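Side-chain contacts in Lmo0135 protein (Listeria monocytogenes EGD-e, PDB 5ISU), which is the substrate-binding protein CtaP of an ABC transporter and probably captures peptides for uptake across the membrane: residues L66-S69 with T74-V77; V123-V128 with V133-P138; S237-V242 with S295-K300; A219-L224 with N230-Q235; L275-S280 with E318-D323. One frame throughout, in Å; residues are numbered along the deposited sequence. Where two conformers were deposited one is given.

Contact 1: L66-S69 with T74-V77; sequences LDIS and TYTV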
# COMPACT_ATOMS: atom_id res chain seq x y z
N LEU A 66 18.06 14.51 6.17
CA LEU A 66 16.88 15.26 6.59
C LEU A 66 17.19 15.75 7.98
O LEU A 66 17.73 15.00 8.80
CB LEU A 66 15.64 14.36 6.66
CG LEU A 66 14.38 15.00 7.29
CD1 LEU A 66 13.84 16.12 6.42
CD2 LEU A 66 13.28 13.98 7.53
N ASP A 67 16.86 17.00 8.26
CA ASP A 67 17.10 17.57 9.57
C ASP A 67 15.83 18.33 9.98
O ASP A 67 15.29 19.13 9.22
CB ASP A 67 18.33 18.47 9.53
CG ASP A 67 18.83 18.87 10.91
OD1 ASP A 67 18.14 18.62 11.92
OD2 ASP A 67 19.94 19.44 10.97
N ILE A 68 15.35 18.04 11.18
CA ILE A 68 14.14 18.64 11.70
C ILE A 68 14.53 19.58 12.83
O ILE A 68 15.27 19.19 13.73
CB ILE A 68 13.19 17.54 12.21
CG1 ILE A 68 12.95 16.50 11.10
CG2 ILE A 68 11.88 18.13 12.73
CD1 ILE A 68 12.13 15.29 11.53
N SER A 69 14.02 20.82 12.79
CA SER A 69 14.34 21.80 13.82
C SER A 69 13.76 21.41 15.19
O SER A 69 12.84 20.60 15.28
CB SER A 69 13.83 23.20 13.42
OG SER A 69 12.41 23.27 13.42
N THR A 74 10.39 23.26 10.96
CA THR A 74 11.28 23.38 9.81
C THR A 74 12.06 22.08 9.49
O THR A 74 12.84 21.59 10.31
CB THR A 74 12.27 24.54 10.02
OG1 THR A 74 11.54 25.75 10.28
CG2 THR A 74 13.14 24.75 8.78
N TYR A 75 11.82 21.54 8.30
CA TYR A 75 12.47 20.34 7.81
C TYR A 75 13.45 20.73 6.71
O TYR A 75 13.05 21.28 5.70
CB TYR A 75 11.43 19.34 7.26
CG TYR A 75 10.51 18.73 8.30
CD1 TYR A 75 9.55 19.50 8.95
CD2 TYR A 75 10.56 17.38 8.59
CE1 TYR A 75 8.70 18.93 9.91
CE2 TYR A 75 9.72 16.80 9.53
CZ TYR A 75 8.79 17.57 10.19
OH TYR A 75 7.96 16.98 11.12
N THR A 76 14.72 20.43 6.90
CA THR A 76 15.75 20.75 5.94
C THR A 76 16.30 19.49 5.30
O THR A 76 16.82 18.61 5.99
CB THR A 76 16.91 21.49 6.63
OG1 THR A 76 16.41 22.67 7.26
CG2 THR A 76 17.98 21.88 5.64
N VAL A 77 16.20 19.41 3.97
CA VAL A 77 16.70 18.27 3.20
C VAL A 77 17.91 18.69 2.36
O VAL A 77 17.84 19.66 1.60
CB VAL A 77 15.62 17.74 2.21
CG1 VAL A 77 16.16 16.56 1.41
CG2 VAL A 77 14.36 17.33 2.95

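Contact 2: V123-V128 with V133-P138; sequences VKVEAV and VKFTLP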
# COMPACT_ATOMS: atom_id res chain seq x y z
N VAL A 123 2.27 24.03 3.23
CA VAL A 123 3.66 24.07 3.68
C VAL A 123 4.40 25.02 2.72
O VAL A 123 4.06 25.09 1.55
CB VAL A 123 4.34 22.67 3.62
CG1 VAL A 123 4.34 22.09 2.21
CG2 VAL A 123 5.77 22.73 4.14
N LYS A 124 5.36 25.79 3.22
CA LYS A 124 6.18 26.63 2.34
C LYS A 124 7.46 25.86 2.06
O LYS A 124 7.95 25.12 2.90
CB LYS A 124 6.43 28.04 2.90
CG LYS A 124 5.34 29.04 2.50
CD LYS A 124 5.69 30.52 2.70
CE LYS A 124 5.42 31.06 4.10
NZ LYS A 124 6.17 30.36 5.18
N VAL A 125 7.96 25.99 0.83
CA VAL A 125 9.17 25.30 0.43
C VAL A 125 10.09 26.30 -0.28
O VAL A 125 9.63 27.16 -1.02
CB VAL A 125 8.86 24.05 -0.42
CG1 VAL A 125 8.16 24.42 -1.72
CG2 VAL A 125 10.12 23.27 -0.68
N GLU A 126 11.39 26.14 -0.06
CA GLU A 126 12.38 27.08 -0.59
C GLU A 126 13.70 26.38 -0.89
O GLU A 126 14.11 25.47 -0.17
CB GLU A 126 12.60 28.17 0.48
CG GLU A 126 13.60 29.26 0.14
CD GLU A 126 13.89 30.21 1.31
OE1 GLU A 126 13.41 29.97 2.45
OE2 GLU A 126 14.63 31.19 1.08
N ALA A 127 14.34 26.81 -1.98
CA ALA A 127 15.64 26.28 -2.40
C ALA A 127 16.74 27.18 -1.86
O ALA A 127 17.08 28.17 -2.49
CB ALA A 127 15.71 26.22 -3.92
N VAL A 128 17.30 26.85 -0.70
CA VAL A 128 18.37 27.68 -0.14
C VAL A 128 19.58 27.69 -1.09
O VAL A 128 20.20 28.73 -1.31
CB VAL A 128 18.80 27.21 1.27
CG1 VAL A 128 19.86 28.15 1.85
CG2 VAL A 128 17.59 27.15 2.21
N VAL A 133 16.95 22.05 0.30
CA VAL A 133 15.52 22.36 0.29
C VAL A 133 15.09 22.58 1.74
O VAL A 133 15.42 21.77 2.61
CB VAL A 133 14.69 21.18 -0.26
CG1 VAL A 133 13.25 21.60 -0.48
CG2 VAL A 133 15.27 20.67 -1.57
N LYS A 134 14.37 23.68 2.00
CA LYS A 134 13.88 23.99 3.35
C LYS A 134 12.36 24.04 3.32
O LYS A 134 11.78 24.82 2.56
CB LYS A 134 14.39 25.36 3.82
CG LYS A 134 14.00 25.70 5.25
CD LYS A 134 13.87 27.20 5.50
CE LYS A 134 15.19 27.93 5.36
NZ LYS A 134 15.01 29.39 5.58
N PHE A 135 11.72 23.20 4.14
CA PHE A 135 10.27 23.17 4.26
C PHE A 135 9.92 23.84 5.58
O PHE A 135 10.51 23.52 6.61
CB PHE A 135 9.71 21.74 4.35
CG PHE A 135 9.91 20.89 3.12
CD1 PHE A 135 11.04 20.11 2.98
CD2 PHE A 135 8.93 20.82 2.15
CE1 PHE A 135 11.21 19.28 1.88
CE2 PHE A 135 9.08 20.00 1.04
CZ PHE A 135 10.23 19.23 0.90
N THR A 136 8.94 24.73 5.55
CA THR A 136 8.48 25.42 6.75
C THR A 136 6.98 25.16 6.91
O THR A 136 6.18 25.62 6.09
CB THR A 136 8.78 26.92 6.67
OG1 THR A 136 8.47 27.41 5.36
CG2 THR A 136 10.26 27.19 6.95
N LEU A 137 6.63 24.38 7.93
CA LEU A 137 5.24 24.04 8.21
C LEU A 137 4.58 25.14 8.97
O LEU A 137 5.25 25.80 9.76
CB LEU A 137 5.15 22.79 9.10
CG LEU A 137 5.63 21.47 8.53
CD1 LEU A 137 5.48 20.39 9.58
CD2 LEU A 137 4.84 21.13 7.29
N PRO A 138 3.26 25.30 8.79
CA PRO A 138 2.49 26.33 9.54
C PRO A 138 2.25 25.93 11.01
O PRO A 138 2.27 26.78 11.89
CB PRO A 138 1.16 26.41 8.76
CG PRO A 138 1.03 25.07 8.08
CD PRO A 138 2.43 24.61 7.78
O HOH W 1 10.55 27.02 3.72

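Contact 3: S237-V242 with S295-K300; sequences SDRNKV and SDEYAK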
# COMPACT_ATOMS: atom_id res chain seq x y z
N SER A 237 -1.65 -20.10 -4.39
CA SER A 237 -2.11 -21.37 -4.94
C SER A 237 -1.25 -21.86 -6.11
O SER A 237 -1.27 -23.05 -6.43
CB SER A 237 -3.60 -21.27 -5.36
OG SER A 237 -3.81 -20.27 -6.35
N ASP A 238 -0.49 -20.97 -6.74
CA ASP A 238 0.37 -21.37 -7.85
C ASP A 238 1.83 -21.63 -7.45
O ASP A 238 2.60 -22.13 -8.27
CB ASP A 238 0.34 -20.31 -8.96
CG ASP A 238 -1.04 -20.19 -9.63
OD1 ASP A 238 -1.72 -21.24 -9.82
OD2 ASP A 238 -1.43 -19.06 -10.00
N ARG A 239 2.17 -21.37 -6.19
CA ARG A 239 3.57 -21.47 -5.74
C ARG A 239 4.22 -22.85 -5.91
O ARG A 239 5.35 -22.92 -6.35
CB ARG A 239 3.68 -20.94 -4.32
CG ARG A 239 5.07 -20.80 -3.72
CD ARG A 239 5.59 -22.06 -3.04
NE ARG A 239 6.34 -21.67 -1.84
CZ ARG A 239 7.66 -21.50 -1.75
NH1 ARG A 239 8.45 -21.71 -2.78
NH2 ARG A 239 8.19 -21.14 -0.60
N ASN A 240 3.52 -23.93 -5.59
CA ASN A 240 4.11 -25.26 -5.79
C ASN A 240 4.24 -25.62 -7.29
O ASN A 240 5.16 -26.35 -7.65
CB ASN A 240 3.34 -26.33 -5.01
CG ASN A 240 3.49 -26.19 -3.50
OD1 ASN A 240 4.41 -25.53 -2.99
ND2 ASN A 240 2.59 -26.83 -2.76
N LYS A 241 3.36 -25.09 -8.13
CA LYS A 241 3.39 -25.33 -9.59
C LYS A 241 4.64 -24.74 -10.24
O LYS A 241 5.36 -25.43 -10.96
CB LYS A 241 2.19 -24.67 -10.29
CG LYS A 241 0.83 -25.03 -9.75
CD LYS A 241 -0.29 -24.23 -10.42
CE LYS A 241 -1.63 -24.54 -9.77
NZ LYS A 241 -2.78 -23.77 -10.33
N VAL A 242 4.88 -23.46 -9.97
CA VAL A 242 5.99 -22.77 -10.62
C VAL A 242 7.35 -23.15 -10.06
O VAL A 242 8.34 -23.15 -10.80
CB VAL A 242 5.80 -21.23 -10.58
CG1 VAL A 242 4.40 -20.86 -11.08
CG2 VAL A 242 6.03 -20.67 -9.19
N SER A 295 -1.20 -22.39 3.33
CA SER A 295 -0.48 -22.60 4.57
C SER A 295 -0.18 -21.27 5.21
O SER A 295 -0.54 -20.21 4.68
CB SER A 295 0.83 -23.28 4.24
OG SER A 295 1.62 -22.44 3.42
N ASP A 296 0.54 -21.31 6.33
CA ASP A 296 0.88 -20.10 7.07
C ASP A 296 2.08 -19.31 6.51
O ASP A 296 2.50 -18.33 7.13
CB ASP A 296 1.12 -20.42 8.55
CG ASP A 296 2.39 -21.22 8.80
OD1 ASP A 296 2.78 -22.03 7.92
OD2 ASP A 296 2.98 -21.05 9.88
N GLU A 297 2.65 -19.74 5.38
CA GLU A 297 3.79 -19.01 4.82
C GLU A 297 3.33 -17.72 4.12
O GLU A 297 4.15 -16.85 3.87
CB GLU A 297 4.59 -19.87 3.82
CG GLU A 297 5.92 -19.21 3.39
CD GLU A 297 6.69 -19.95 2.30
OE1 GLU A 297 6.62 -21.20 2.20
OE2 GLU A 297 7.40 -19.26 1.53
N TYR A 298 2.04 -17.60 3.83
CA TYR A 298 1.51 -16.47 3.06
C TYR A 298 0.79 -15.40 3.86
O TYR A 298 0.41 -14.36 3.30
CB TYR A 298 0.62 -17.02 1.95
CG TYR A 298 1.33 -18.10 1.16
CD1 TYR A 298 2.47 -17.82 0.42
CD2 TYR A 298 0.86 -19.42 1.16
CE1 TYR A 298 3.13 -18.82 -0.30
CE2 TYR A 298 1.50 -20.42 0.44
CZ TYR A 298 2.63 -20.12 -0.29
OH TYR A 298 3.27 -21.12 -0.99
N ALA A 299 0.59 -15.64 5.15
CA ALA A 299 -0.06 -14.68 6.02
C ALA A 299 0.16 -15.07 7.48
O ALA A 299 0.31 -16.25 7.78
CB ALA A 299 -1.55 -14.59 5.71
N LYS A 300 0.24 -14.07 8.35
CA LYS A 300 0.36 -14.31 9.77
C LYS A 300 -0.87 -13.65 10.45
O LYS A 300 -1.35 -12.62 9.98
CB LYS A 300 1.68 -13.77 10.34
CG LYS A 300 1.82 -12.25 10.32
CD LYS A 300 3.21 -11.78 10.76
CE LYS A 300 3.46 -12.05 12.24
NZ LYS A 300 4.80 -11.57 12.67

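Contact 4: A219-L224 with N230-Q235; sequences AANLAL and NLKSIQ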
# COMPACT_ATOMS: atom_id res chain seq x y z
N ALA A 219 -1.04 -18.84 -18.37
CA ALA A 219 -0.18 -18.46 -19.48
C ALA A 219 1.08 -17.74 -19.00
O ALA A 219 2.18 -17.97 -19.52
CB ALA A 219 -0.94 -17.56 -20.44
N ALA A 220 0.93 -16.87 -18.01
CA ALA A 220 2.08 -16.11 -17.51
C ALA A 220 3.10 -17.03 -16.85
O ALA A 220 4.30 -16.86 -17.04
CB ALA A 220 1.62 -15.03 -16.54
N ASN A 221 2.62 -18.00 -16.07
CA ASN A 221 3.49 -18.95 -15.37
C ASN A 221 4.20 -19.87 -16.36
O ASN A 221 5.35 -20.25 -16.14
CB ASN A 221 2.72 -19.73 -14.30
CG ASN A 221 2.33 -18.86 -13.10
OD1 ASN A 221 2.93 -17.79 -12.87
ND2 ASN A 221 1.37 -19.32 -12.32
N LEU A 222 3.51 -20.21 -17.45
CA LEU A 222 4.13 -21.00 -18.50
C LEU A 222 5.26 -20.16 -19.18
O LEU A 222 6.35 -20.68 -19.47
CB LEU A 222 3.11 -21.45 -19.52
CG LEU A 222 3.70 -22.35 -20.59
CD1 LEU A 222 4.33 -23.58 -19.96
CD2 LEU A 222 2.63 -22.72 -21.61
N ALA A 223 4.99 -18.87 -19.41
CA ALA A 223 5.99 -17.99 -20.02
C ALA A 223 7.24 -17.93 -19.13
O ALA A 223 8.37 -17.91 -19.62
CB ALA A 223 5.41 -16.59 -20.25
N LEU A 224 7.01 -17.93 -17.83
CA LEU A 224 8.08 -17.92 -16.85
C LEU A 224 8.90 -19.20 -16.93
O LEU A 224 10.13 -19.17 -16.90
CB LEU A 224 7.50 -17.75 -15.43
CG LEU A 224 8.48 -17.94 -14.28
CD1 LEU A 224 9.54 -16.83 -14.31
CD2 LEU A 224 7.73 -17.96 -12.96
N ASN A 230 11.16 -13.48 -16.81
CA ASN A 230 12.20 -13.79 -15.83
C ASN A 230 11.81 -13.53 -14.37
O ASN A 230 12.43 -14.08 -13.47
CB ASN A 230 13.42 -12.93 -16.12
CG ASN A 230 13.99 -13.15 -17.50
OD1 ASN A 230 14.03 -12.22 -18.31
ND2 ASN A 230 14.39 -14.38 -17.79
N LEU A 231 10.80 -12.68 -14.17
CA LEU A 231 10.39 -12.25 -12.83
C LEU A 231 8.93 -11.82 -12.81
O LEU A 231 8.46 -11.15 -13.71
CB LEU A 231 11.25 -11.03 -12.39
CG LEU A 231 10.76 -10.21 -11.16
CD1 LEU A 231 10.69 -11.08 -9.91
CD2 LEU A 231 11.62 -8.98 -10.91
N LYS A 232 8.21 -12.25 -11.78
CA LYS A 232 6.81 -11.87 -11.63
C LYS A 232 6.30 -12.26 -10.26
O LYS A 232 6.91 -13.07 -9.55
CB LYS A 232 5.93 -12.60 -12.66
CG LYS A 232 5.89 -14.11 -12.45
CD LYS A 232 5.26 -14.88 -13.60
CE LYS A 232 3.79 -14.56 -13.79
NZ LYS A 232 2.95 -14.95 -12.62
N SER A 233 5.14 -11.71 -9.93
CA SER A 233 4.40 -12.05 -8.74
C SER A 233 3.63 -13.35 -8.99
O SER A 233 3.14 -13.60 -10.09
CB SER A 233 3.42 -10.94 -8.41
OG SER A 233 4.13 -9.73 -8.20
N ILE A 234 3.51 -14.16 -7.94
CA ILE A 234 2.85 -15.45 -7.97
C ILE A 234 1.73 -15.47 -6.92
O ILE A 234 1.89 -14.91 -5.85
CB ILE A 234 3.85 -16.59 -7.62
CG1 ILE A 234 5.10 -16.52 -8.49
CG2 ILE A 234 3.20 -17.96 -7.72
CD1 ILE A 234 4.83 -16.57 -9.98
N GLN A 235 0.61 -16.10 -7.25
CA GLN A 235 -0.47 -16.25 -6.28
C GLN A 235 -0.11 -17.47 -5.42
O GLN A 235 0.53 -18.41 -5.91
CB GLN A 235 -1.81 -16.44 -6.99
CG GLN A 235 -2.13 -15.29 -7.92
CD GLN A 235 -2.06 -13.96 -7.21
OE1 GLN A 235 -1.16 -13.15 -7.45
NE2 GLN A 235 -2.95 -13.76 -6.24
O HOH W 2 0.33 -16.97 -10.07

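Contact 5: L275-S280 with E318-D323; sequences LRQALS and ETYDQD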
# COMPACT_ATOMS: atom_id res chain seq x y z
N LEU A 275 -22.95 -8.10 19.60
CA LEU A 275 -23.06 -8.88 18.37
C LEU A 275 -21.73 -8.91 17.62
O LEU A 275 -21.30 -9.97 17.17
CB LEU A 275 -24.15 -8.35 17.45
CG LEU A 275 -24.41 -9.18 16.19
CD1 LEU A 275 -24.68 -10.65 16.52
CD2 LEU A 275 -25.57 -8.58 15.40
N ARG A 276 -21.08 -7.75 17.51
CA ARG A 276 -19.79 -7.64 16.83
C ARG A 276 -18.73 -8.52 17.51
O ARG A 276 -17.91 -9.14 16.83
CB ARG A 276 -19.30 -6.19 16.74
CG ARG A 276 -20.20 -5.29 15.90
CD ARG A 276 -19.52 -4.01 15.45
NE ARG A 276 -19.05 -3.18 16.55
CZ ARG A 276 -19.77 -2.24 17.18
NH1 ARG A 276 -21.04 -2.00 16.85
NH2 ARG A 276 -19.21 -1.54 18.17
N GLN A 277 -18.77 -8.56 18.84
CA GLN A 277 -17.83 -9.37 19.61
C GLN A 277 -18.15 -10.85 19.44
O GLN A 277 -17.24 -11.69 19.37
CB GLN A 277 -17.85 -8.98 21.07
CG GLN A 277 -17.26 -7.62 21.37
CD GLN A 277 -17.40 -7.22 22.83
OE1 GLN A 277 -18.23 -7.76 23.55
NE2 GLN A 277 -16.60 -6.25 23.26
N ALA A 278 -19.44 -11.18 19.38
CA ALA A 278 -19.84 -12.58 19.16
C ALA A 278 -19.30 -13.09 17.82
O ALA A 278 -18.81 -14.21 17.73
CB ALA A 278 -21.35 -12.72 19.20
N LEU A 279 -19.35 -12.23 16.79
CA LEU A 279 -18.90 -12.57 15.44
C LEU A 279 -17.38 -12.56 15.30
O LEU A 279 -16.84 -12.88 14.23
CB LEU A 279 -19.53 -11.62 14.41
CG LEU A 279 -21.06 -11.59 14.34
CD1 LEU A 279 -21.54 -10.49 13.40
CD2 LEU A 279 -21.65 -12.94 13.93
N SER A 280 -16.69 -12.17 16.38
CA SER A 280 -15.24 -12.20 16.43
C SER A 280 -14.82 -13.48 17.17
O SER A 280 -13.98 -14.27 16.69
CB SER A 280 -14.69 -10.96 17.14
OG SER A 280 -15.13 -9.78 16.50
N GLU A 318 -7.06 -6.47 22.24
CA GLU A 318 -7.99 -7.58 22.34
C GLU A 318 -8.12 -8.24 20.96
O GLU A 318 -8.29 -7.54 19.96
CB GLU A 318 -9.36 -7.13 22.87
CG GLU A 318 -10.38 -8.27 23.00
CD GLU A 318 -9.86 -9.47 23.80
OE1 GLU A 318 -9.23 -9.25 24.87
OE2 GLU A 318 -10.07 -10.62 23.35
N THR A 319 -8.03 -9.57 20.92
CA THR A 319 -8.12 -10.31 19.67
C THR A 319 -9.28 -11.28 19.59
O THR A 319 -9.48 -11.89 18.54
CB THR A 319 -6.78 -11.01 19.33
OG1 THR A 319 -6.31 -11.78 20.45
CG2 THR A 319 -5.75 -9.99 19.00
N TYR A 320 -10.05 -11.41 20.67
CA TYR A 320 -11.24 -12.27 20.68
C TYR A 320 -10.93 -13.68 20.24
O TYR A 320 -11.55 -14.20 19.31
CB TYR A 320 -12.33 -11.68 19.79
CG TYR A 320 -12.69 -10.28 20.17
CD1 TYR A 320 -13.58 -10.05 21.20
CD2 TYR A 320 -12.13 -9.18 19.53
CE1 TYR A 320 -13.91 -8.78 21.60
CE2 TYR A 320 -12.47 -7.89 19.91
CZ TYR A 320 -13.37 -7.71 20.96
OH TYR A 320 -13.76 -6.48 21.41
N ASP A 321 -9.95 -14.31 20.90
CA ASP A 321 -9.54 -15.67 20.54
C ASP A 321 -10.74 -16.61 20.63
O ASP A 321 -11.55 -16.50 21.53
CB ASP A 321 -8.37 -16.12 21.39
CG ASP A 321 -7.16 -15.20 21.24
OD1 ASP A 321 -7.31 -13.99 21.51
OD2 ASP A 321 -6.08 -15.68 20.86
N GLN A 322 -10.82 -17.54 19.67
CA GLN A 322 -12.00 -18.41 19.51
C GLN A 322 -12.58 -18.97 20.81
O GLN A 322 -11.89 -19.63 21.58
CB GLN A 322 -11.73 -19.55 18.53
CG GLN A 322 -12.98 -20.14 17.90
CD GLN A 322 -12.67 -21.28 16.94
OE1 GLN A 322 -12.02 -22.26 17.30
NE2 GLN A 322 -13.15 -21.16 15.70
N ASP A 323 -13.86 -18.65 21.04
CA ASP A 323 -14.63 -19.12 22.19
C ASP A 323 -16.09 -19.15 21.73
O ASP A 323 -16.84 -18.18 21.86
CB ASP A 323 -14.44 -18.21 23.40
CG ASP A 323 -14.98 -18.80 24.69
OD1 ASP A 323 -15.88 -19.69 24.67
OD2 ASP A 323 -14.50 -18.36 25.76

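Contact 1: L66-S69 with T74-V77
Ile-68 and Tyr-75 face each other in a non-hydrogen-bonded antiparallel pair, their side chains running side by side. Ile-68 lays CG2 over one face of the phenol ring, toward the rim, a CH-pi contact 15° off the ring normal, while its CD1 reaches Tyr-75 CE2 at 3.5 Å. Leu-66 adds to this apolar face: its CD1 comes to the edge of the same ring and meets Val-77 CG2 at 3.7 Å. Branched and aromatic residues suit this face, spreading apolar surface from an extended strand.

Backbone bonds fix the register. Asp-67 and Thr-76 exchange two, and the one from Thr-76 N to Asp-67 O, 2.7 Å long, is nearly straight at 175°. Past the last pair, Ser-69 N bonds to Thr-74 O at 2.9 Å. Ser-69 OG, set between its own N and carbonyl carbon (chi1 69°), accepts the N-H of Thr-74 N at 3.2 Å and is also bonded to Asp-71.

Strand 63-68 forms one margin of a five-stranded antiparallel sheet, with strand 132-136 on the far flank of 74-79. Helix 144-148 covers the apolar face, where Leu-66 rests on Ile-148 and Phe-144 meets Tyr-75 edge-to-face.

Contact 2: V123-V128 with V133-P138
A beta hairpin built from strands 121-129 and 132-136 of the five-stranded antiparallel sheet brings Val-125 against Phe-135 on one face and Glu-126 against Lys-134 on the other. Two hydrogen-bonded pairs set the ladder, Lys-124 with Thr-136 and Glu-126 with Lys-134; within the second, Lys-134 N gives its hydrogen to Glu-126 O at 2.8 Å.

Beta-branched valines, which favour extended backbone, and Phe-135 make the apolar face. Val-125 CG2, set anti to its own N by a chi1 of 63° for CG1, stands over the Phe-135 ring in a CH-pi contact and touches Val-133 CG1 at 3.6 Å. Val-123 CG2 comes to the ring's edge and meets Leu-137 CD2 at 3.7 Å. Phe-144 closes on Phe-135 edge-to-face, and Ala-93 and Val-96 of helix 93-104 cover Val-133.

On the other, more polar face long charged chains can reach solvent. Glu-126 and Lys-134 lie alongside each other and form a loose salt bridge, OE1 to NZ 3.6 Å, while Val-128 CG2 rests against the lysine's CB and CE. Nearby, a water donates to Lys-134 O at 2.8 Å and weakly to Lys-124 O.

Contact 3: S237-V242 with S295-K300
Arg-239 reaches from helix 239-245 to two consecutive residues, Glu-297 and Tyr-298, at the end of a type I beta turn. Its CB already lies 3.4 Å from Tyr-298 OH, and CG and CD follow at similar range, so the aliphatic part of the arginine curls past the phenol oxygen. A bend at chi2 (-88°) and another at chi3 wrap the chain round this oxygen, and Arg-239 NE gives Tyr-298 OH a weak hydrogen bond of 3.2 Å. Beyond CZ, NH2 turns to the carboxylate. NH2 of Arg-239 bonds to Glu-297 OE2 at 2.9 Å, using that oxygen's syn lone pair though OE2 lies 27° out of the guanidinium plane, and weakly to OE1. One nitrogen thus serves both carboxylate oxygens, and the two flat groups are turned 70° apart, unlike the coplanar two-nitrogen pairing of a bidentate salt bridge. The other terminal nitrogen, NH1, is paired with Glu-243 one helical turn further on.

Arginine suits the place because its length spans the gap and its several N-H groups can serve a phenol and two acids together. Glu-297, extended beyond CG, carries its charge out from the turn to meet it, and its OE2 has a second partner in Thr-252 OG1. Two nearby acids would be expected to favour the charged guanidinium.

Around them, Arg-239 rests on Ile-250 of strand 248-263, and Tyr-298 packs on Val-471 of strand 462-475. The contact joins helix 239-245 to the turn that leads into the large mixed sheet.

Contact 4: A219-L224 with N230-Q235
Lys-232 points from its strand toward helix 217-225 and crosses Asn-221 at about a right angle, so that its ammonium end meets the side of the asparagine amide that carries oxygen. Lys-232 NZ donates to Asn-221 OD1 over 2.9 Å, from a position tilted 26° out of the carbonyl plane. Bends at chi3 and chi4, both near -65°, turn the end of the chain aside, which also lets NZ bond to the backbone O of its own neighbour, Ser-233, at 2.9 Å.

Against the methylenes of this bent chain the helix sets small and apolar groups. Ala-220 CB lies 3.5 Å from Lys-232 CE; the small methyl lets the lysine lie close to the helix surface. Leu-224 slants across the chain, its CD2 lying 4.0 Å from Lys-232 CD, while its other branch, CD1, covers the backbone carbonyl carbon of Asn-230. Ile-234 brings CD1 to 3.7 Å from Asn-221 OD1, beside the amide. On the nitrogen side of that amide, ND2 gives a weak hydrogen bond to a water that also accepts Gln-235 N at 3.0 Å.

The helix and strand 231-233 run nearly antiparallel, 152° between their short axes, joined by a brief loop. Behind them, Ala-473 of strand 462-475 touches both Leu-224 and Ile-234, and Asn-230 is bonded to Ile-21 and Asp-475.

The contact thus buries a lysine whose two acceptors in this contact, an amide oxygen and a peptide oxygen, are neutral. Their dipoles can stabilise an ammonium group, although the setting might also lower the lysine's pKa somewhat.

Contact 5: L275-S280 with E318-D323
Tyr-320 lies across helix 273-281 and touches it at two points one turn apart, Ser-280 and Gln-277. Near the root of the ring, Ser-280 CB packs on Tyr-320 CB at 3.6 Å; a residue this small lets the loop backbone come close. Farther out, Gln-277 runs obliquely past the ring, with CG 3.6 Å from Tyr-320 CE1, and its extended chain carries NE2 to Tyr-320 OH, a weak hydrogen bond of 3.4 Å. Amide and ring planes stand 47° apart.

Ser-280 and Tyr-320 are set by a second shell. Ser-280 turns its hydroxyl back to the helix, OG donating to Arg-276 O at 2.9 Å, which leaves CB to meet the tyrosine. Glu-318 folds over the ring, its CG 3.6 Å above the centre of one face, and its OE2 accepts Tyr-320 N at 2.8 Å. Tyr-320 itself has positive phi (53°), a backbone shape that the bond to Glu-318 would help to hold. Beyond these, Tyr-281 meets the ring edge-to-face.

The phenol oxygen also bonds to Ala-457 O, so the weak glutamine link is secondary. Tyrosine suits this buried place by joining a broad apolar ring to a polar end that still finds acceptor and donor.

Contacts 1 and 2 are successive hairpins of one antiparallel sheet, joined where strands 74-79 and 132-136 pair; both are partly buried, each with an apolar face under helices and a more polar one, and both rest on regular backbone ladders. Contacts 3 and 4 lie about 43 to 46 Å from them between centres, and share the large mixed sheet. They touch through Val-242 and Asn-221, and side chains, not ladders, hold them: a partly buried ion pair in contact 3, a buried lysine with neutral acceptors in contact 4. Contact 5, buried like contact 4, lies some 27 Å from contact 3 between centres and relies mostly on ring packing between a loop and a helix.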